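Local coordinates for Rho GTPase-activating protein 26 (Gallus gallus, PDB 1F7C) that acts, through this RhoGAP (BH) domain, as a GTPase-activating protein for RHOA and CDC42, speeding their hydrolysis of bound GTP, at residues Arg149-Ala160 / Leu208-Asn217; Gln118-Lys126 / Asp197-Ile205. One frame throughout, in Å; residues are numbered along the deposited sequence.

Interaction 1: Arg149-Ala160 / Leu208-Asn217; sequences RQMLHLLMNHLA and LIENHEKIFN
F216 lies flat against helix 149-160 at H153, and each of these two residues presents a CH group to the other's ring. CB of F216 sits over the centre of the imidazole, 3.4 Å from its centroid, while CA of H153 stands over the phenyl face, 3.9 Å from that centroid. The ring planes are only 5° apart, yet slid so far that they barely overlap, which makes this a reciprocal CH-pi pair. H153 reaches it with CG anti to the backbone N (chi1 -172°), and the two side chains run past each other in opposite directions. L152 meets the phenyl at its edge, CG to CZ 3.9 Å.

One turn on, M156 is a knob in the hole formed by L208, I209, H212 and F216. Its chain, bent at chi2 and chi3, brings SD to 3.6 Å from CB of L208 and 3.8 Å from CG1 of I209. I209 in turn lays CG2 against CA of A160 and CD1 against L159, which also touches F180 of helix 173-184.

H212 places its imidazole between CA of N157 on one face and its neighbour E213 on the other, with CB of A160 3.5 Å from CD2 of H212. A water in the plane of both imidazoles bonds H153 NE2 (3.1 Å) and H212 ND1 (2.8 Å), with a weaker bond from N217 ND2.

The two segments are therefore joined by apolar and CH-pi packing, with one modelled water bridging the two imidazoles; that link would probably couple their protonation.

Interaction 2: Gln118-Lys126 / Asp197-Ile205; sequences QRSFIKAAK and DIKFQNIVI
The side chains of K126 and F200 cross at about a right angle, the lysine passing over one face of the phenyl ring and carrying on to D197. Its CG does the touching on the ring, 3.8 Å from the centroid and 26° off the normal, displaced toward the CD2-CE2 side of the rim. Beyond CG the lysine is extended, and this straight chain delivers NZ to the carboxylate: NZ lies 3.0 Å from OD1 of D197 in a salt bridge, with OD2 farther off. The ammonium is too far from the ring for more than a weak cation-pi attraction, so the aromatic face is met by methylene and the charge is met by the aspartate. At the phenyl edge, near its plane, come the carbonyl oxygens of A125 and D197.

I122 works behind this pair. Its CD1 reaches the backbone N of Q201 at 3.6 Å and CG of the same residue at 3.7 Å, while CG2 faces CB of D197 at 4.0 Å.

Farther along, A125 points its methyl at helix 198-205, where CG2 of V204 meets it at 3.6 Å. That same CG2 also rests against the carbonyl oxygen of F121, 3.4 Å away, so the valine branch fits between two turns. The side chain of F121 also touches L140 of helix 130-141 and M113.

The short segments cross at 83° with their axes 8.7 Å apart, and A125 and V204 bring their CA atoms close at the crossing. Such nearly perpendicular helix packing belongs to the all-helical RhoGAP fold, here joining helix 115-125 to helix 198-210.

Overall arrangement
Interactions 1 and 2 meet on helix 198-210: residues 197-205, mostly its first turns, cross helix 115-125, and its last turn together with helix 212-217 packs on helix 146-164. Their centres lie 16 Å apart, and they adjoin where M156 SD comes to 4.3 Å from I205 O. Along the chain the segments alternate, 118-126, 149-160, 197-205, 208-217, so the late helix ties back to two earlier ones. Helices 130-141 and 173-184 pack against both contacts. Interaction 1 lies nearer the centre of the chain, the side chain of L159 being about 11 Å from that of R60, the predicted arginine finger; interaction 2 is away from it. Both join the last helices to earlier ones within the RhoGAP bundle.

Interaction 1: Arg149-Ala160 / Leu208-Asn217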
# COMPACT_ATOMS: atom_id res chain seq x y z
N ARG A 149 7.19 2.27 -8.64
CA ARG A 149 6.04 3.00 -9.14
C ARG A 149 4.91 2.03 -9.51
O ARG A 149 3.75 2.23 -9.13
CB ARG A 149 6.45 3.85 -10.36
CG ARG A 149 5.27 4.54 -11.04
CD ARG A 149 5.66 5.56 -12.13
NE ARG A 149 6.66 5.04 -13.05
CZ ARG A 149 7.97 5.18 -12.87
NH1 ARG A 149 8.43 5.83 -11.80
NH2 ARG A 149 8.83 4.66 -13.74
N GLN A 150 5.26 0.97 -10.23
CA GLN A 150 4.28 -0.01 -10.66
C GLN A 150 3.56 -0.70 -9.52
O GLN A 150 2.34 -0.79 -9.54
CB GLN A 150 4.94 -1.07 -11.54
CG GLN A 150 4.73 -0.87 -13.02
CD GLN A 150 5.30 -2.01 -13.84
OE1 GLN A 150 5.10 -3.19 -13.51
NE2 GLN A 150 6.01 -1.67 -14.92
N MET A 151 4.30 -1.20 -8.54
CA MET A 151 3.67 -1.87 -7.42
C MET A 151 2.83 -0.88 -6.63
O MET A 151 1.73 -1.20 -6.18
CB MET A 151 4.70 -2.50 -6.50
CG MET A 151 4.07 -3.40 -5.49
SD MET A 151 5.25 -4.50 -4.75
CE MET A 151 5.56 -5.60 -6.12
N LEU A 152 3.36 0.32 -6.46
CA LEU A 152 2.68 1.37 -5.74
C LEU A 152 1.36 1.70 -6.46
O LEU A 152 0.35 2.03 -5.84
CB LEU A 152 3.58 2.60 -5.69
CG LEU A 152 3.20 3.72 -4.73
CD1 LEU A 152 3.22 3.20 -3.28
CD2 LEU A 152 4.18 4.87 -4.91
N HIS A 153 1.38 1.60 -7.79
CA HIS A 153 0.20 1.89 -8.60
C HIS A 153 -0.91 0.86 -8.35
O HIS A 153 -2.07 1.23 -8.15
CB HIS A 153 0.57 1.91 -10.08
CG HIS A 153 -0.53 2.38 -10.97
ND1 HIS A 153 -0.44 2.36 -12.35
CD2 HIS A 153 -1.75 2.90 -10.68
CE1 HIS A 153 -1.55 2.86 -12.87
NE2 HIS A 153 -2.36 3.19 -11.88
N LEU A 154 -0.55 -0.42 -8.38
CA LEU A 154 -1.51 -1.49 -8.15
C LEU A 154 -2.12 -1.36 -6.77
O LEU A 154 -3.31 -1.54 -6.60
CB LEU A 154 -0.84 -2.86 -8.24
CG LEU A 154 -0.29 -3.34 -9.58
CD1 LEU A 154 0.49 -4.65 -9.37
CD2 LEU A 154 -1.42 -3.55 -10.55
N LEU A 155 -1.28 -1.07 -5.78
CA LEU A 155 -1.74 -0.92 -4.41
C LEU A 155 -2.70 0.23 -4.19
O LEU A 155 -3.73 0.05 -3.54
CB LEU A 155 -0.56 -0.77 -3.47
CG LEU A 155 -0.06 -2.07 -2.83
CD1 LEU A 155 1.24 -1.79 -2.07
CD2 LEU A 155 -1.14 -2.62 -1.91
N MET A 156 -2.37 1.42 -4.70
CA MET A 156 -3.24 2.58 -4.51
C MET A 156 -4.58 2.47 -5.26
O MET A 156 -5.62 2.92 -4.78
CB MET A 156 -2.51 3.87 -4.92
CG MET A 156 -1.30 4.23 -4.06
SD MET A 156 -1.65 4.31 -2.29
CE MET A 156 -0.97 2.77 -1.76
N ASN A 157 -4.54 1.87 -6.45
CA ASN A 157 -5.75 1.68 -7.24
C ASN A 157 -6.69 0.79 -6.43
O ASN A 157 -7.89 1.08 -6.31
CB ASN A 157 -5.40 1.00 -8.56
CG ASN A 157 -6.61 0.70 -9.41
OD1 ASN A 157 -7.15 1.57 -10.08
ND2 ASN A 157 -7.05 -0.55 -9.37
N HIS A 158 -6.13 -0.27 -5.86
CA HIS A 158 -6.87 -1.24 -5.06
C HIS A 158 -7.42 -0.66 -3.76
O HIS A 158 -8.56 -0.93 -3.37
CB HIS A 158 -5.99 -2.46 -4.74
CG HIS A 158 -6.53 -3.35 -3.66
ND1 HIS A 158 -7.61 -4.19 -3.85
CD2 HIS A 158 -6.17 -3.49 -2.36
CE1 HIS A 158 -7.89 -4.81 -2.72
NE2 HIS A 158 -7.03 -4.41 -1.80
N LEU A 159 -6.61 0.14 -3.07
CA LEU A 159 -7.04 0.75 -1.81
C LEU A 159 -8.17 1.76 -2.04
O LEU A 159 -9.04 1.91 -1.19
CB LEU A 159 -5.87 1.42 -1.09
CG LEU A 159 -4.76 0.48 -0.57
CD1 LEU A 159 -3.77 1.27 0.25
CD2 LEU A 159 -5.35 -0.63 0.28
N ALA A 160 -8.16 2.44 -3.19
CA ALA A 160 -9.21 3.41 -3.51
C ALA A 160 -10.57 2.71 -3.61
O ALA A 160 -11.60 3.28 -3.25
CB ALA A 160 -8.89 4.12 -4.83
N LEU A 208 -2.14 9.74 -2.06
CA LEU A 208 -1.96 8.78 -3.14
C LEU A 208 -3.22 7.99 -3.45
O LEU A 208 -3.44 7.61 -4.59
CB LEU A 208 -0.81 7.82 -2.81
CG LEU A 208 0.60 8.42 -2.89
CD1 LEU A 208 1.62 7.35 -2.56
CD2 LEU A 208 0.85 8.98 -4.27
N ILE A 209 -4.03 7.73 -2.43
CA ILE A 209 -5.28 6.99 -2.61
C ILE A 209 -6.31 7.88 -3.30
O ILE A 209 -6.95 7.48 -4.28
CB ILE A 209 -5.86 6.50 -1.25
CG1 ILE A 209 -4.93 5.44 -0.64
CG2 ILE A 209 -7.27 5.92 -1.45
CD1 ILE A 209 -5.32 5.04 0.77
N GLU A 210 -6.45 9.11 -2.82
CA GLU A 210 -7.42 10.03 -3.38
C GLU A 210 -7.12 10.63 -4.76
O GLU A 210 -8.02 11.11 -5.42
CB GLU A 210 -7.71 11.15 -2.38
CG GLU A 210 -8.66 10.72 -1.29
CD GLU A 210 -8.96 11.82 -0.29
OE1 GLU A 210 -9.32 12.93 -0.73
OE2 GLU A 210 -8.84 11.57 0.93
N ASN A 211 -5.86 10.58 -5.19
CA ASN A 211 -5.51 11.14 -6.49
C ASN A 211 -4.74 10.14 -7.33
O ASN A 211 -3.93 10.54 -8.16
CB ASN A 211 -4.65 12.39 -6.32
CG ASN A 211 -5.30 13.43 -5.42
OD1 ASN A 211 -6.18 14.18 -5.85
ND2 ASN A 211 -4.88 13.47 -4.16
N HIS A 212 -5.01 8.85 -7.13
CA HIS A 212 -4.27 7.83 -7.86
C HIS A 212 -4.42 7.91 -9.38
O HIS A 212 -3.45 7.70 -10.10
CB HIS A 212 -4.64 6.43 -7.33
CG HIS A 212 -6.01 5.97 -7.74
ND1 HIS A 212 -6.23 5.23 -8.88
CD2 HIS A 212 -7.22 6.18 -7.17
CE1 HIS A 212 -7.53 5.00 -9.00
NE2 HIS A 212 -8.15 5.56 -7.98
N GLU A 213 -5.61 8.23 -9.87
CA GLU A 213 -5.82 8.32 -11.31
C GLU A 213 -4.89 9.34 -11.93
O GLU A 213 -4.13 9.04 -12.84
CB GLU A 213 -7.27 8.71 -11.62
CG GLU A 213 -8.30 7.85 -10.91
CD GLU A 213 -9.32 7.24 -11.86
OE1 GLU A 213 -10.24 6.53 -11.37
OE2 GLU A 213 -9.20 7.47 -13.08
N LYS A 214 -4.94 10.56 -11.42
CA LYS A 214 -4.10 11.64 -11.93
C LYS A 214 -2.61 11.37 -11.73
O LYS A 214 -1.83 11.47 -12.68
CB LYS A 214 -4.48 12.95 -11.24
CG LYS A 214 -3.54 14.11 -11.54
CD LYS A 214 -3.89 15.32 -10.67
CE LYS A 214 -2.90 16.47 -10.87
NZ LYS A 214 -2.92 17.03 -12.25
N ILE A 215 -2.23 10.99 -10.52
CA ILE A 215 -0.84 10.72 -10.21
C ILE A 215 -0.18 9.60 -11.00
O ILE A 215 0.94 9.78 -11.49
CB ILE A 215 -0.66 10.45 -8.70
CG1 ILE A 215 -0.77 11.77 -7.93
CG2 ILE A 215 0.68 9.76 -8.44
CD1 ILE A 215 -0.92 11.59 -6.44
N PHE A 216 -0.86 8.46 -11.14
CA PHE A 216 -0.26 7.34 -11.86
C PHE A 216 -0.55 7.24 -13.35
O PHE A 216 0.22 6.62 -14.09
CB PHE A 216 -0.63 6.01 -11.20
CG PHE A 216 -0.11 5.86 -9.80
CD1 PHE A 216 -0.90 6.21 -8.71
CD2 PHE A 216 1.19 5.40 -9.58
CE1 PHE A 216 -0.41 6.10 -7.42
CE2 PHE A 216 1.69 5.28 -8.28
CZ PHE A 216 0.89 5.64 -7.20
N ASN A 217 -1.65 7.81 -13.82
CA ASN A 217 -1.97 7.69 -15.24
C ASN A 217 -1.56 8.85 -16.13
O ASN A 217 -1.73 8.79 -17.34
CB ASN A 217 -3.45 7.38 -15.42
CG ASN A 217 -3.85 6.07 -14.77
OD1 ASN A 217 -3.10 5.10 -14.81
ND2 ASN A 217 -5.05 6.04 -14.18
O HOH W 1 -5.17 4.29 -11.29

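Interaction 2: Gln118-Lys126 / Asp197-Ile205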
# COMPACT_ATOMS: atom_id res chain seq x y z
N GLN A 118 12.00 9.25 0.88
CA GLN A 118 11.15 9.50 2.04
C GLN A 118 11.07 10.95 2.51
O GLN A 118 10.00 11.54 2.55
CB GLN A 118 11.56 8.60 3.21
CG GLN A 118 11.28 7.11 2.96
CD GLN A 118 10.88 6.36 4.23
OE1 GLN A 118 10.59 5.17 4.19
NE2 GLN A 118 10.87 7.07 5.36
N ARG A 119 12.21 11.52 2.87
CA ARG A 119 12.25 12.90 3.33
C ARG A 119 11.52 13.85 2.39
O ARG A 119 10.85 14.77 2.84
CB ARG A 119 13.70 13.35 3.50
CG ARG A 119 14.40 12.67 4.67
CD ARG A 119 15.90 12.85 4.60
NE ARG A 119 16.54 12.56 5.88
CZ ARG A 119 17.86 12.54 6.07
NH1 ARG A 119 18.68 12.79 5.05
NH2 ARG A 119 18.35 12.28 7.27
N SER A 120 11.66 13.61 1.09
CA SER A 120 11.01 14.46 0.10
C SER A 120 9.49 14.31 0.19
O SER A 120 8.76 15.30 0.18
CB SER A 120 11.48 14.11 -1.31
OG SER A 120 12.87 14.36 -1.46
N PHE A 121 9.02 13.07 0.29
CA PHE A 121 7.58 12.81 0.38
C PHE A 121 6.95 13.46 1.62
O PHE A 121 5.84 13.96 1.56
CB PHE A 121 7.31 11.30 0.39
CG PHE A 121 7.33 10.67 -0.98
CD1 PHE A 121 8.32 9.76 -1.34
CD2 PHE A 121 6.34 10.97 -1.91
CE1 PHE A 121 8.33 9.16 -2.60
CE2 PHE A 121 6.34 10.37 -3.18
CZ PHE A 121 7.33 9.47 -3.52
N ILE A 122 7.68 13.45 2.73
CA ILE A 122 7.18 14.04 3.96
C ILE A 122 7.09 15.55 3.82
O ILE A 122 6.09 16.17 4.20
CB ILE A 122 8.12 13.71 5.16
CG1 ILE A 122 7.99 12.23 5.52
CG2 ILE A 122 7.78 14.58 6.36
CD1 ILE A 122 6.58 11.79 5.84
N LYS A 123 8.13 16.15 3.24
CA LYS A 123 8.17 17.59 3.06
C LYS A 123 7.03 18.09 2.16
O LYS A 123 6.48 19.16 2.39
CB LYS A 123 9.52 18.01 2.48
N ALA A 124 6.69 17.30 1.15
CA ALA A 124 5.63 17.67 0.23
C ALA A 124 4.26 17.61 0.90
O ALA A 124 3.41 18.47 0.66
CB ALA A 124 5.65 16.75 -0.99
N ALA A 125 4.05 16.61 1.74
CA ALA A 125 2.78 16.45 2.45
C ALA A 125 2.53 17.59 3.44
O ALA A 125 1.41 17.76 3.93
CB ALA A 125 2.75 15.11 3.17
N LYS A 126 3.58 18.35 3.74
CA LYS A 126 3.48 19.46 4.68
C LYS A 126 3.05 20.79 4.06
O LYS A 126 2.62 21.70 4.76
CB LYS A 126 4.83 19.67 5.38
CG LYS A 126 5.14 18.70 6.49
CD LYS A 126 6.54 18.99 6.99
CE LYS A 126 6.86 18.28 8.27
NZ LYS A 126 8.21 18.69 8.74
N ASP A 197 6.89 13.85 12.54
CA ASP A 197 6.60 13.75 11.11
C ASP A 197 5.97 12.39 10.76
O ASP A 197 5.66 12.14 9.60
CB ASP A 197 7.87 13.94 10.26
CG ASP A 197 8.33 15.39 10.22
OD1 ASP A 197 7.50 16.31 10.39
OD2 ASP A 197 9.54 15.61 9.99
N ILE A 198 5.80 11.53 11.75
CA ILE A 198 5.20 10.22 11.52
C ILE A 198 3.79 10.38 11.00
O ILE A 198 3.35 9.66 10.11
CB ILE A 198 5.16 9.38 12.83
CG1 ILE A 198 6.58 9.05 13.28
CG2 ILE A 198 4.36 8.10 12.61
CD1 ILE A 198 7.39 8.25 12.28
N LYS A 199 3.07 11.35 11.55
CA LYS A 199 1.71 11.59 11.12
C LYS A 199 1.63 11.91 9.63
O LYS A 199 0.69 11.48 8.96
CB LYS A 199 1.08 12.73 11.94
CG LYS A 199 1.81 14.05 11.83
CD LYS A 199 1.06 15.14 12.57
CE LYS A 199 0.88 14.79 14.04
NZ LYS A 199 2.19 14.73 14.75
N PHE A 200 2.60 12.66 9.12
CA PHE A 200 2.60 13.00 7.70
C PHE A 200 2.87 11.81 6.79
O PHE A 200 2.59 11.86 5.60
CB PHE A 200 3.60 14.11 7.40
CG PHE A 200 3.31 15.38 8.11
CD1 PHE A 200 3.71 15.56 9.43
CD2 PHE A 200 2.61 16.41 7.48
CE1 PHE A 200 3.41 16.75 10.11
CE2 PHE A 200 2.31 17.59 8.15
CZ PHE A 200 2.71 17.76 9.47
N GLN A 201 3.43 10.74 7.34
CA GLN A 201 3.68 9.56 6.54
C GLN A 201 2.31 9.04 6.13
O GLN A 201 2.13 8.50 5.04
CB GLN A 201 4.40 8.48 7.34
CG GLN A 201 5.68 8.95 8.01
CD GLN A 201 6.55 7.78 8.44
OE1 GLN A 201 6.05 6.75 8.90
NE2 GLN A 201 7.86 7.93 8.29
N ASN A 202 1.33 9.22 7.01
CA ASN A 202 -0.03 8.79 6.77
C ASN A 202 -0.75 9.68 5.75
O ASN A 202 -1.53 9.19 4.95
CB ASN A 202 -0.80 8.74 8.09
CG ASN A 202 -0.17 7.79 9.10
OD1 ASN A 202 0.80 7.10 8.79
ND2 ASN A 202 -0.73 7.75 10.30
N ILE A 203 -0.47 10.98 5.79
CA ILE A 203 -1.08 11.94 4.86
C ILE A 203 -0.65 11.62 3.42
O ILE A 203 -1.41 11.80 2.47
CB ILE A 203 -0.65 13.39 5.19
CG1 ILE A 203 -1.06 13.75 6.62
CG2 ILE A 203 -1.28 14.36 4.20
CD1 ILE A 203 -2.55 13.59 6.89
N VAL A 204 0.59 11.16 3.28
CA VAL A 204 1.13 10.82 1.98
C VAL A 204 0.29 9.69 1.36
O VAL A 204 -0.11 9.77 0.20
CB VAL A 204 2.63 10.41 2.09
CG1 VAL A 204 3.10 9.72 0.82
CG2 VAL A 204 3.49 11.65 2.34
N ILE A 205 0.02 8.65 2.14
CA ILE A 205 -0.76 7.53 1.64
C ILE A 205 -2.17 8.02 1.24
O ILE A 205 -2.70 7.63 0.20
CB ILE A 205 -0.87 6.41 2.68
CG1 ILE A 205 0.54 5.98 3.13
CG2 ILE A 205 -1.65 5.24 2.10
CD1 ILE A 205 1.51 5.64 2.00